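Local coordinates for protein acyl-CoA dehydrogenase FadE3 (Mycobacterium smegmatis, PDB 4IV6) that is an acyl-CoA dehydrogenase-family flavoprotein that binds dihydroflavine-adenine dinucleotide and assembles from four copies of its chain, at residues 96-99 against 100-104; 109-112 against 113-116; 352-355 against 356-359; 80-83 against 84-87. All coordinates share one frame; numbering follows the deposited sequence. Where two conformers were deposited one is given.

Contact 1 of 4, residues 96-99 against 100-104; sequences SKLL and LLFGT
L98 and F102 meet one helical turn apart: CD2 of L98 lies in the plane of the phenyl ring, at its edge, 3.8 Å from F102 CE2. This is the better packed side of the turn. L98 is buried and also packs on L227, while CB of L101 sits 3.6 Å above one face of the F102 ring, offset toward the rim. With CG beside the backbone N (chi1 -57°), the phenyl group leans back along the helix toward L98. L99 and L100 leave the helix on another flank and face helix 105-116. All this belongs to the C-terminal end of helix 83-102, in the N-terminal helical domain of the acyl-CoA dehydrogenase fold. Regular i to i+4 bonds run through the turn, among them L101 N to K97 O at 2.8 Å. The last of them, G103 N to L99 O, is 2.8 Å long; G103 is the first residue to leave helical geometry, and T104 then serves as N-cap of the next helix. The looser side belongs to K97 and L101. L101 is exposed, and the bent lysine chain crosses it at a slant with only aliphatic carbon, K97 CE lying 3.9 Å from L101 CD1. Helix 234-270 flanks this side too, through V244 against K97 and K240 against L101.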
loop_
_atom_site.group_PDB
_atom_site.type_symbol
_atom_site.label_atom_id
_atom_site.label_comp_id
_atom_site.label_asym_id
_atom_site.label_seq_id
_atom_site.Cartn_x
_atom_site.Cartn_y
_atom_site.Cartn_z
ATOM N N SER B 96 37.490 3.983 -2.702
ATOM C CA SER B 96 38.412 2.929 -3.083
ATOM C C SER B 96 38.184 2.555 -4.544
ATOM O O SER B 96 39.118 2.463 -5.331
ATOM C CB SER B 96 38.287 1.680 -2.182
ATOM O OG SER B 96 38.590 1.940 -0.822
ATOM N N LYS B 97 36.936 2.342 -4.919
ATOM C CA LYS B 97 36.621 1.971 -6.296
ATOM C C LYS B 97 36.942 3.063 -7.309
ATOM O O LYS B 97 37.454 2.783 -8.391
ATOM C CB LYS B 97 35.144 1.578 -6.383
ATOM C CG LYS B 97 34.685 1.074 -7.747
ATOM C CD LYS B 97 35.152 -0.345 -8.011
ATOM C CE LYS B 97 34.548 -0.879 -9.298
ATOM N NZ LYS B 97 35.106 -2.221 -9.637
ATOM N N LEU B 98 36.601 4.311 -6.998
ATOM C CA LEU B 98 36.931 5.410 -7.892
ATOM C C LEU B 98 38.445 5.516 -8.168
ATOM O O LEU B 98 38.861 5.752 -9.308
ATOM C CB LEU B 98 36.428 6.737 -7.347
ATOM C CG LEU B 98 34.915 6.867 -7.305
ATOM C CD1 LEU B 98 34.549 8.210 -6.700
ATOM C CD2 LEU B 98 34.298 6.679 -8.680
ATOM N N LEU B 99 39.247 5.346 -7.124
ATOM C CA LEU B 99 40.698 5.333 -7.266
ATOM C C LEU B 99 41.147 4.202 -8.185
ATOM O O LEU B 99 41.950 4.414 -9.087
ATOM C CB LEU B 99 41.378 5.188 -5.901
ATOM C CG LEU B 99 41.588 6.469 -5.085
ATOM C CD1 LEU B 99 41.853 6.140 -3.619
ATOM C CD2 LEU B 99 42.754 7.262 -5.652
ATOM N N LEU B 100 40.631 3.001 -7.968
ATOM C CA LEU B 100 40.994 1.894 -8.838
ATOM C C LEU B 100 40.560 2.150 -10.278
ATOM O O LEU B 100 41.329 1.907 -11.181
ATOM C CB LEU B 100 40.391 0.613 -8.336
ATOM C CG LEU B 100 41.105 0.121 -7.076
ATOM C CD1 LEU B 100 40.169 -0.810 -6.335
ATOM C CD2 LEU B 100 42.423 -0.563 -7.411
ATOM N N LEU B 101 39.356 2.666 -10.483
ATOM C CA LEU B 101 38.831 2.850 -11.852
ATOM C C LEU B 101 39.503 3.972 -12.618
ATOM O O LEU B 101 39.760 3.837 -13.806
ATOM C CB LEU B 101 37.305 3.101 -11.838
ATOM C CG LEU B 101 36.409 1.908 -11.457
ATOM C CD1 LEU B 101 34.937 2.310 -11.493
ATOM C CD2 LEU B 101 36.644 0.710 -12.365
ATOM N N PHE B 102 39.810 5.065 -11.923
ATOM C CA PHE B 102 40.143 6.336 -12.540
ATOM C C PHE B 102 41.474 6.979 -12.068
ATOM O O PHE B 102 41.963 7.915 -12.682
ATOM C CB PHE B 102 38.973 7.321 -12.268
ATOM C CG PHE B 102 37.624 6.834 -12.768
ATOM C CD1 PHE B 102 37.400 6.609 -14.115
ATOM C CD2 PHE B 102 36.587 6.611 -11.896
ATOM C CE1 PHE B 102 36.174 6.157 -14.584
ATOM C CE2 PHE B 102 35.340 6.170 -12.346
ATOM C CZ PHE B 102 35.132 5.947 -13.697
ATOM N N GLY B 103 42.032 6.533 -10.952
ATOM C CA GLY B 103 43.204 7.180 -10.414
ATOM C C GLY B 103 44.461 6.902 -11.231
ATOM O O GLY B 103 44.583 5.859 -11.871
ATOM N N THR B 104 45.415 7.820 -11.164
ATOM C CA THR B 104 46.754 7.548 -11.658
ATOM C C THR B 104 47.430 6.499 -10.769
ATOM O O THR B 104 46.995 6.229 -9.622
ATOM C CB THR B 104 47.610 8.820 -11.612
ATOM O OG1 THR B 104 47.796 9.210 -10.239
ATOM C CG2 THR B 104 46.909 9.957 -12.369
#

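Contact 2 of 4, residues 109-112 against 113-116; sequences QKYL and PRMA
The Y111 ring and the R114 guanidinium lie close together, their planes 32° apart, with Y111 CD1 4.0 Å from R114 NH1. One face of the tyrosine ring carries the aliphatic part of K110, whose CG stands 3.7 Å above the ring centre. At the edge of the guanidinium, in its plane, sits the carbonyl oxygen of K110: R114 NH1 donates to K110 O over 3.0 Å in a nearly straight bond of 169°. A bend at chi3 (-69°) turns the arginine back along the helix to get there. The same K110 O takes a second bond from water 1, which in turn accepts from both R114 N and R114 NE, so the water bridges backbone and side chain. P113 explains the need: a proline N has no hydrogen to give to the turn before, and the water stands in where R114 N also misses its helical partner. Beyond the kink the regular pattern resumes, with M115 N bonded to Y111 O at 3.0 Å. On the buried flank, M115 SD packs 4.0 Å from Y111 CB and 4.2 Å from L112 CD2, turned to helix 83-102. The tyrosine hydroxyl is held by E190, from strand 184-190 of the middle domain. The whole is a proline-kinked helix with a water inserted at the break, near the end of helix 105-116 in the N-terminal helical domain.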
loop_
_atom_site.group_PDB
_atom_site.type_symbol
_atom_site.label_atom_id
_atom_site.label_comp_id
_atom_site.label_asym_id
_atom_site.label_seq_id
_atom_site.Cartn_x
_atom_site.Cartn_y
_atom_site.Cartn_z
ATOM N N GLN B 109 48.867 4.353 -5.476
ATOM C CA GLN B 109 49.941 4.016 -4.580
ATOM C C GLN B 109 49.991 4.892 -3.337
ATOM O O GLN B 109 50.337 4.430 -2.264
ATOM C CB GLN B 109 51.285 4.090 -5.326
ATOM C CG GLN B 109 52.463 3.454 -4.590
ATOM C CD GLN B 109 52.155 2.049 -4.071
ATOM O OE1 GLN B 109 51.556 1.225 -4.775
ATOM N NE2 GLN B 109 52.543 1.780 -2.822
ATOM N N LYS B 110 49.660 6.167 -3.487
ATOM C CA LYS B 110 49.690 7.087 -2.357
ATOM C C LYS B 110 48.647 6.755 -1.286
ATOM O O LYS B 110 48.920 6.882 -0.093
ATOM C CB LYS B 110 49.449 8.498 -2.854
ATOM C CG LYS B 110 49.376 9.501 -1.728
ATOM C CD LYS B 110 49.460 10.899 -2.246
ATOM C CE LYS B 110 49.916 11.775 -1.105
ATOM N NZ LYS B 110 49.935 13.183 -1.554
ATOM N N TYR B 111 47.457 6.344 -1.719
ATOM C CA TYR B 111 46.288 6.247 -0.842
ATOM C C TYR B 111 45.771 4.829 -0.517
ATOM O O TYR B 111 45.400 4.560 0.626
ATOM C CB TYR B 111 45.143 7.055 -1.455
ATOM C CG TYR B 111 45.389 8.545 -1.460
ATOM C CD1 TYR B 111 45.798 9.225 -0.288
ATOM C CD2 TYR B 111 45.194 9.289 -2.603
ATOM C CE1 TYR B 111 46.029 10.597 -0.296
ATOM C CE2 TYR B 111 45.427 10.655 -2.610
ATOM C CZ TYR B 111 45.845 11.310 -1.464
ATOM O OH TYR B 111 46.055 12.676 -1.498
ATOM N N LEU B 112 45.725 3.936 -1.517
ATOM C CA LEU B 112 45.089 2.621 -1.348
ATOM C C LEU B 112 45.704 1.694 -0.300
ATOM O O LEU B 112 44.942 1.001 0.398
ATOM C CB LEU B 112 44.941 1.878 -2.685
ATOM C CG LEU B 112 43.962 2.488 -3.688
ATOM C CD1 LEU B 112 43.900 1.654 -4.954
ATOM C CD2 LEU B 112 42.569 2.613 -3.091
ATOM N N PRO B 113 47.046 1.688 -0.149
ATOM C CA PRO B 113 47.582 0.824 0.909
ATOM C C PRO B 113 47.142 1.204 2.332
ATOM O O PRO B 113 46.766 0.326 3.106
ATOM C CB PRO B 113 49.113 0.933 0.717
ATOM C CG PRO B 113 49.273 1.236 -0.740
ATOM C CD PRO B 113 48.129 2.213 -1.002
ATOM N N ARG B 114 47.137 2.491 2.667
ATOM C CA ARG B 114 46.676 2.913 3.977
ATOM C C ARG B 114 45.153 2.889 4.091
ATOM O O ARG B 114 44.617 2.726 5.180
ATOM C CB ARG B 114 47.182 4.298 4.316
ATOM C CG ARG B 114 48.662 4.366 4.632
ATOM C CD ARG B 114 49.020 5.813 4.903
ATOM N NE ARG B 114 48.944 6.604 3.671
ATOM C CZ ARG B 114 48.633 7.898 3.610
ATOM N NH1 ARG B 114 48.618 8.527 2.425
ATOM N NH2 ARG B 114 48.325 8.568 4.719
ATOM N N MET B 115 44.456 3.029 2.978
ATOM C CA MET B 115 42.997 2.849 2.990
ATOM C C MET B 115 42.597 1.410 3.307
ATOM O O MET B 115 41.660 1.173 4.052
ATOM C CB MET B 115 42.380 3.297 1.674
ATOM C CG MET B 115 42.346 4.809 1.549
ATOM S SD MET B 115 41.749 5.388 -0.043
ATOM C CE MET B 115 40.045 4.845 0.050
ATOM N N ALA B 116 43.313 0.448 2.753
ATOM C CA ALA B 116 42.957 -0.965 2.944
ATOM C C ALA B 116 43.005 -1.401 4.391
ATOM O O ALA B 116 42.253 -2.281 4.781
ATOM C CB ALA B 116 43.836 -1.848 2.089
HETATM O O HOH W 1 48.826 4.498 1.489
#

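Contact 3 of 4, residues 352-355 against 356-359; sequences VERY and FRDA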
loop_
_atom_site.group_PDB
_atom_site.type_symbol
_atom_site.label_atom_id
_atom_site.label_comp_id
_atom_site.label_asym_id
_atom_site.label_seq_id
_atom_site.Cartn_x
_atom_site.Cartn_y
_atom_site.Cartn_z
ATOM N N VAL B 352 13.577 -2.478 18.297
ATOM C CA VAL B 352 12.828 -2.235 17.080
ATOM C C VAL B 352 12.658 -0.727 16.834
ATOM O O VAL B 352 12.582 -0.311 15.697
ATOM C CB VAL B 352 11.485 -3.018 16.988
ATOM C CG1 VAL B 352 11.752 -4.507 16.796
ATOM C CG2 VAL B 352 10.604 -2.828 18.227
ATOM N N GLU B 353 12.606 0.093 17.883
ATOM C CA GLU B 353 12.501 1.538 17.687
ATOM C C GLU B 353 13.735 2.099 17.014
ATOM O O GLU B 353 13.635 3.017 16.228
ATOM C CB GLU B 353 12.227 2.281 18.994
ATOM C CG GLU B 353 13.371 2.273 19.995
ATOM C CD GLU B 353 14.361 3.423 19.837
ATOM O OE1 GLU B 353 15.555 3.231 20.160
ATOM O OE2 GLU B 353 13.941 4.517 19.425
ATOM N N ARG B 354 14.898 1.512 17.289
ATOM C CA ARG B 354 16.113 1.944 16.638
ATOM C C ARG B 354 16.074 1.609 15.133
ATOM O O ARG B 354 16.468 2.442 14.308
ATOM C CB ARG B 354 17.353 1.308 17.281
ATOM C CG ARG B 354 18.626 1.888 16.716
ATOM C CD ARG B 354 19.771 0.943 16.634
ATOM N NE ARG B 354 19.875 -0.118 17.648
ATOM C CZ ARG B 354 20.468 -1.282 17.365
ATOM N NH1 ARG B 354 20.960 -1.513 16.127
ATOM N NH2 ARG B 354 20.596 -2.213 18.295
ATOM N N TYR B 355 15.651 0.393 14.778
ATOM C CA TYR B 355 15.566 0.058 13.354
ATOM C C TYR B 355 14.612 1.001 12.638
ATOM O O TYR B 355 14.850 1.372 11.500
ATOM C CB TYR B 355 15.167 -1.402 13.102
ATOM C CG TYR B 355 15.860 -2.404 13.991
ATOM C CD1 TYR B 355 17.230 -2.357 14.216
ATOM C CD2 TYR B 355 15.126 -3.434 14.587
ATOM C CE1 TYR B 355 17.853 -3.290 15.039
ATOM C CE2 TYR B 355 15.738 -4.355 15.408
ATOM C CZ TYR B 355 17.085 -4.288 15.617
ATOM O OH TYR B 355 17.647 -5.254 16.399
ATOM N N PHE B 356 13.523 1.346 13.311
ATOM C CA PHE B 356 12.510 2.251 12.784
ATOM C C PHE B 356 13.125 3.640 12.531
ATOM O O PHE B 356 12.847 4.267 11.528
ATOM C CB PHE B 356 11.338 2.317 13.782
ATOM C CG PHE B 356 10.237 3.274 13.416
ATOM C CD1 PHE B 356 9.247 2.912 12.511
ATOM C CD2 PHE B 356 10.143 4.520 14.018
ATOM C CE1 PHE B 356 8.208 3.798 12.200
ATOM C CE2 PHE B 356 9.114 5.391 13.705
ATOM C CZ PHE B 356 8.149 5.027 12.806
ATOM N N ARG B 357 13.974 4.103 13.441
ATOM C CA ARG B 357 14.634 5.404 13.284
ATOM C C ARG B 357 15.744 5.362 12.229
ATOM O O ARG B 357 16.035 6.366 11.627
ATOM C CB ARG B 357 15.250 5.859 14.624
ATOM C CG ARG B 357 14.275 6.350 15.673
ATOM C CD ARG B 357 15.020 6.929 16.853
ATOM N NE ARG B 357 15.706 5.901 17.628
ATOM C CZ ARG B 357 17.013 5.657 17.627
ATOM N NH1 ARG B 357 17.859 6.393 16.926
ATOM N NH2 ARG B 357 17.493 4.696 18.408
ATOM N N ASP B 358 16.373 4.202 12.042
ATOM C CA ASP B 358 17.490 4.070 11.099
ATOM C C ASP B 358 17.029 3.897 9.635
ATOM O O ASP B 358 17.670 4.379 8.714
ATOM C CB ASP B 358 18.393 2.912 11.486
ATOM C CG ASP B 358 19.348 3.265 12.636
ATOM O OD1 ASP B 358 19.446 4.465 13.000
ATOM O OD2 ASP B 358 19.995 2.341 13.159
ATOM N N ALA B 359 15.894 3.241 9.440
ATOM C CA ALA B 359 15.438 2.871 8.102
ATOM C C ALA B 359 15.217 4.035 7.120
ATOM O O ALA B 359 15.616 3.924 5.963
ATOM C CB ALA B 359 14.179 1.986 8.202
HETATM O O HOH W 2 20.811 -0.333 13.377
#
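R357 grips the carboxylate of E353 side-on with two nitrogens, one to each oxygen: NE donates to E353 OE2 over 2.9 Å and NH2 to E353 OE1 over 3.0 Å, the latter almost straight at 176°. Both oxygens lie near the guanidinium plane, yet the carboxylate is turned 29° against it; OE1 is met on its syn side and OE2 from above. The glutamate reaches this place by setting CG between its backbone N and carbonyl carbon (chi1 68°). Such an i to i+4 salt bridge runs along helix 352-364 of the C-terminal helical domain, here buried at the subunit interface, where F356 stacks its ring on F356 of the second subunit. R357 NH1 forms a salt bridge with E34, a second acid that probably helps balance its charge. R354, its chain bent at chi2 and chi3, brings CG to 3.5 Å from R357 NH2, while its NE stays 5.4 Å from that same R357 NH2. Water 2 accepts from R354 NH1, which also bonds G81 O, and donates to D358 OD2 at 2.8 Å; it bridges two charged groups whose nearest charged atoms, R354 NH1 and D358 OD2, are 5.0 Å apart.

Contact 4 of 4, residues 80-83 against 84-87; sequences RGWM and SLAG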
loop_
_atom_site.group_PDB
_atom_site.type_symbol
_atom_site.label_atom_id
_atom_site.label_comp_id
_atom_site.label_asym_id
_atom_site.label_seq_id
_atom_site.Cartn_x
_atom_site.Cartn_y
_atom_site.Cartn_z
ATOM N N ARG B 80 22.892 -5.235 10.069
ATOM C CA ARG B 80 22.065 -5.996 10.951
ATOM C C ARG B 80 22.372 -5.686 12.427
ATOM O O ARG B 80 21.461 -5.483 13.231
ATOM C CB ARG B 80 22.248 -7.472 10.644
ATOM C CG ARG B 80 21.457 -8.445 11.501
ATOM C CD ARG B 80 21.890 -9.872 11.115
ATOM N NE ARG B 80 21.437 -10.799 12.136
ATOM C CZ ARG B 80 22.116 -11.166 13.212
ATOM N NH1 ARG B 80 21.527 -11.991 14.044
ATOM N NH2 ARG B 80 23.377 -10.824 13.419
ATOM N N GLY B 81 23.653 -5.631 12.780
ATOM C CA GLY B 81 24.022 -5.242 14.149
ATOM C C GLY B 81 23.788 -3.763 14.450
ATOM O O GLY B 81 23.235 -3.398 15.481
ATOM N N TRP B 82 24.214 -2.907 13.543
ATOM C CA TRP B 82 24.090 -1.461 13.720
ATOM C C TRP B 82 24.350 -0.788 12.385
ATOM O O TRP B 82 25.468 -0.864 11.867
ATOM C CB TRP B 82 25.070 -0.951 14.777
ATOM C CG TRP B 82 24.908 0.463 15.224
ATOM C CD1 TRP B 82 23.873 1.321 14.951
ATOM C CD2 TRP B 82 25.799 1.175 16.087
ATOM N NE1 TRP B 82 24.074 2.517 15.606
ATOM C CE2 TRP B 82 25.255 2.459 16.291
ATOM C CE3 TRP B 82 27.010 0.848 16.709
ATOM C CZ2 TRP B 82 25.881 3.418 17.085
ATOM C CZ3 TRP B 82 27.624 1.812 17.499
ATOM C CH2 TRP B 82 27.053 3.076 17.674
ATOM N N MET B 83 23.303 -0.158 11.829
ATOM C CA MET B 83 23.371 0.449 10.502
ATOM C C MET B 83 24.600 1.351 10.392
ATOM O O MET B 83 25.289 1.369 9.367
ATOM C CB MET B 83 22.097 1.262 10.227
ATOM C CG MET B 83 22.003 1.822 8.808
ATOM S SD MET B 83 20.549 2.872 8.545
ATOM C CE MET B 83 21.039 4.355 9.422
ATOM N N SER B 84 24.854 2.103 11.462
ATOM C CA SER B 84 25.959 3.062 11.488
ATOM C C SER B 84 27.336 2.431 11.166
ATOM O O SER B 84 28.212 3.102 10.617
ATOM C CB SER B 84 26.014 3.764 12.861
ATOM O OG SER B 84 24.834 4.538 13.111
ATOM N N LEU B 85 27.555 1.179 11.545
ATOM C CA LEU B 85 28.839 0.540 11.272
ATOM C C LEU B 85 29.021 0.240 9.779
ATOM O O LEU B 85 30.145 0.346 9.243
ATOM C CB LEU B 85 29.030 -0.731 12.129
ATOM C CG LEU B 85 28.978 -0.504 13.648
ATOM C CD1 LEU B 85 29.188 -1.843 14.352
ATOM C CD2 LEU B 85 30.026 0.498 14.147
ATOM N N ALA B 86 27.937 -0.085 9.083
ATOM C CA ALA B 86 28.006 -0.204 7.623
ATOM C C ALA B 86 28.237 1.167 7.008
ATOM O O ALA B 86 29.023 1.328 6.077
ATOM C CB ALA B 86 26.733 -0.839 7.093
ATOM N N GLY B 87 27.586 2.174 7.562
ATOM C CA GLY B 87 27.742 3.562 7.060
ATOM C C GLY B 87 29.169 4.042 7.199
ATOM O O GLY B 87 29.673 4.799 6.373
#
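W82 lays its indole over S84: CB of the serine stands under one face in a CH-pi contact, 3.7 Å from the centroid of the five-membered ring and 17° off its normal. S84 OG also comes near the ring, but its hydrogen bond is with K207 O. L85 crosses the indole at about a right angle and meets the benzene part, its CG 3.9 Å from W82 CE3. With CG opposite the backbone N (chi1 -170°), the tryptophan reaches both residues, while P40 and V26 close in from elsewhere in the chain. Its own backbone makes the break: W82 is the first residue to leave helical geometry after helix 68-81, and its carbonyl accepts from L85 N at 2.9 Å, the donor lying well above the carbonyl plane. One residue later M83 O takes G87 N at 3.0 Å, now in the carbonyl plane, a regular helical bond. The arrangement is a short interruption at W82 that joins helix 68-81 to helix 83-102 in the buried part of the N-terminal helical domain, with the tryptophan side chain packed on the first turn of the second helix.

In the fold
The four contacts form two touching pairs, and contact 3 lies on the opposite side of the chain's centre from contacts 1 and 2. Contacts 1 and 2, with centres 11 Å apart, pack successive helices together: L99 CD1 meets L112 CD2 at 3.6 Å. Contacts 3 and 4, with centres 12 Å apart, join the C-terminal and N-terminal domains, where R354 NH1 lies 3.0 Å from G81 O, a probable hydrogen bond. Helix 83-102 links the pairs, starting in contact 4 and ending in contact 1, whose centres are 25 Å apart. From a bound dihydroflavine-adenine dinucleotide, the side chain of M83 in contact 4 is about 7 Å away in the conformer given, that of D358 in contact 3 about 9 Å, and that of L98 in contact 1 about 11 Å.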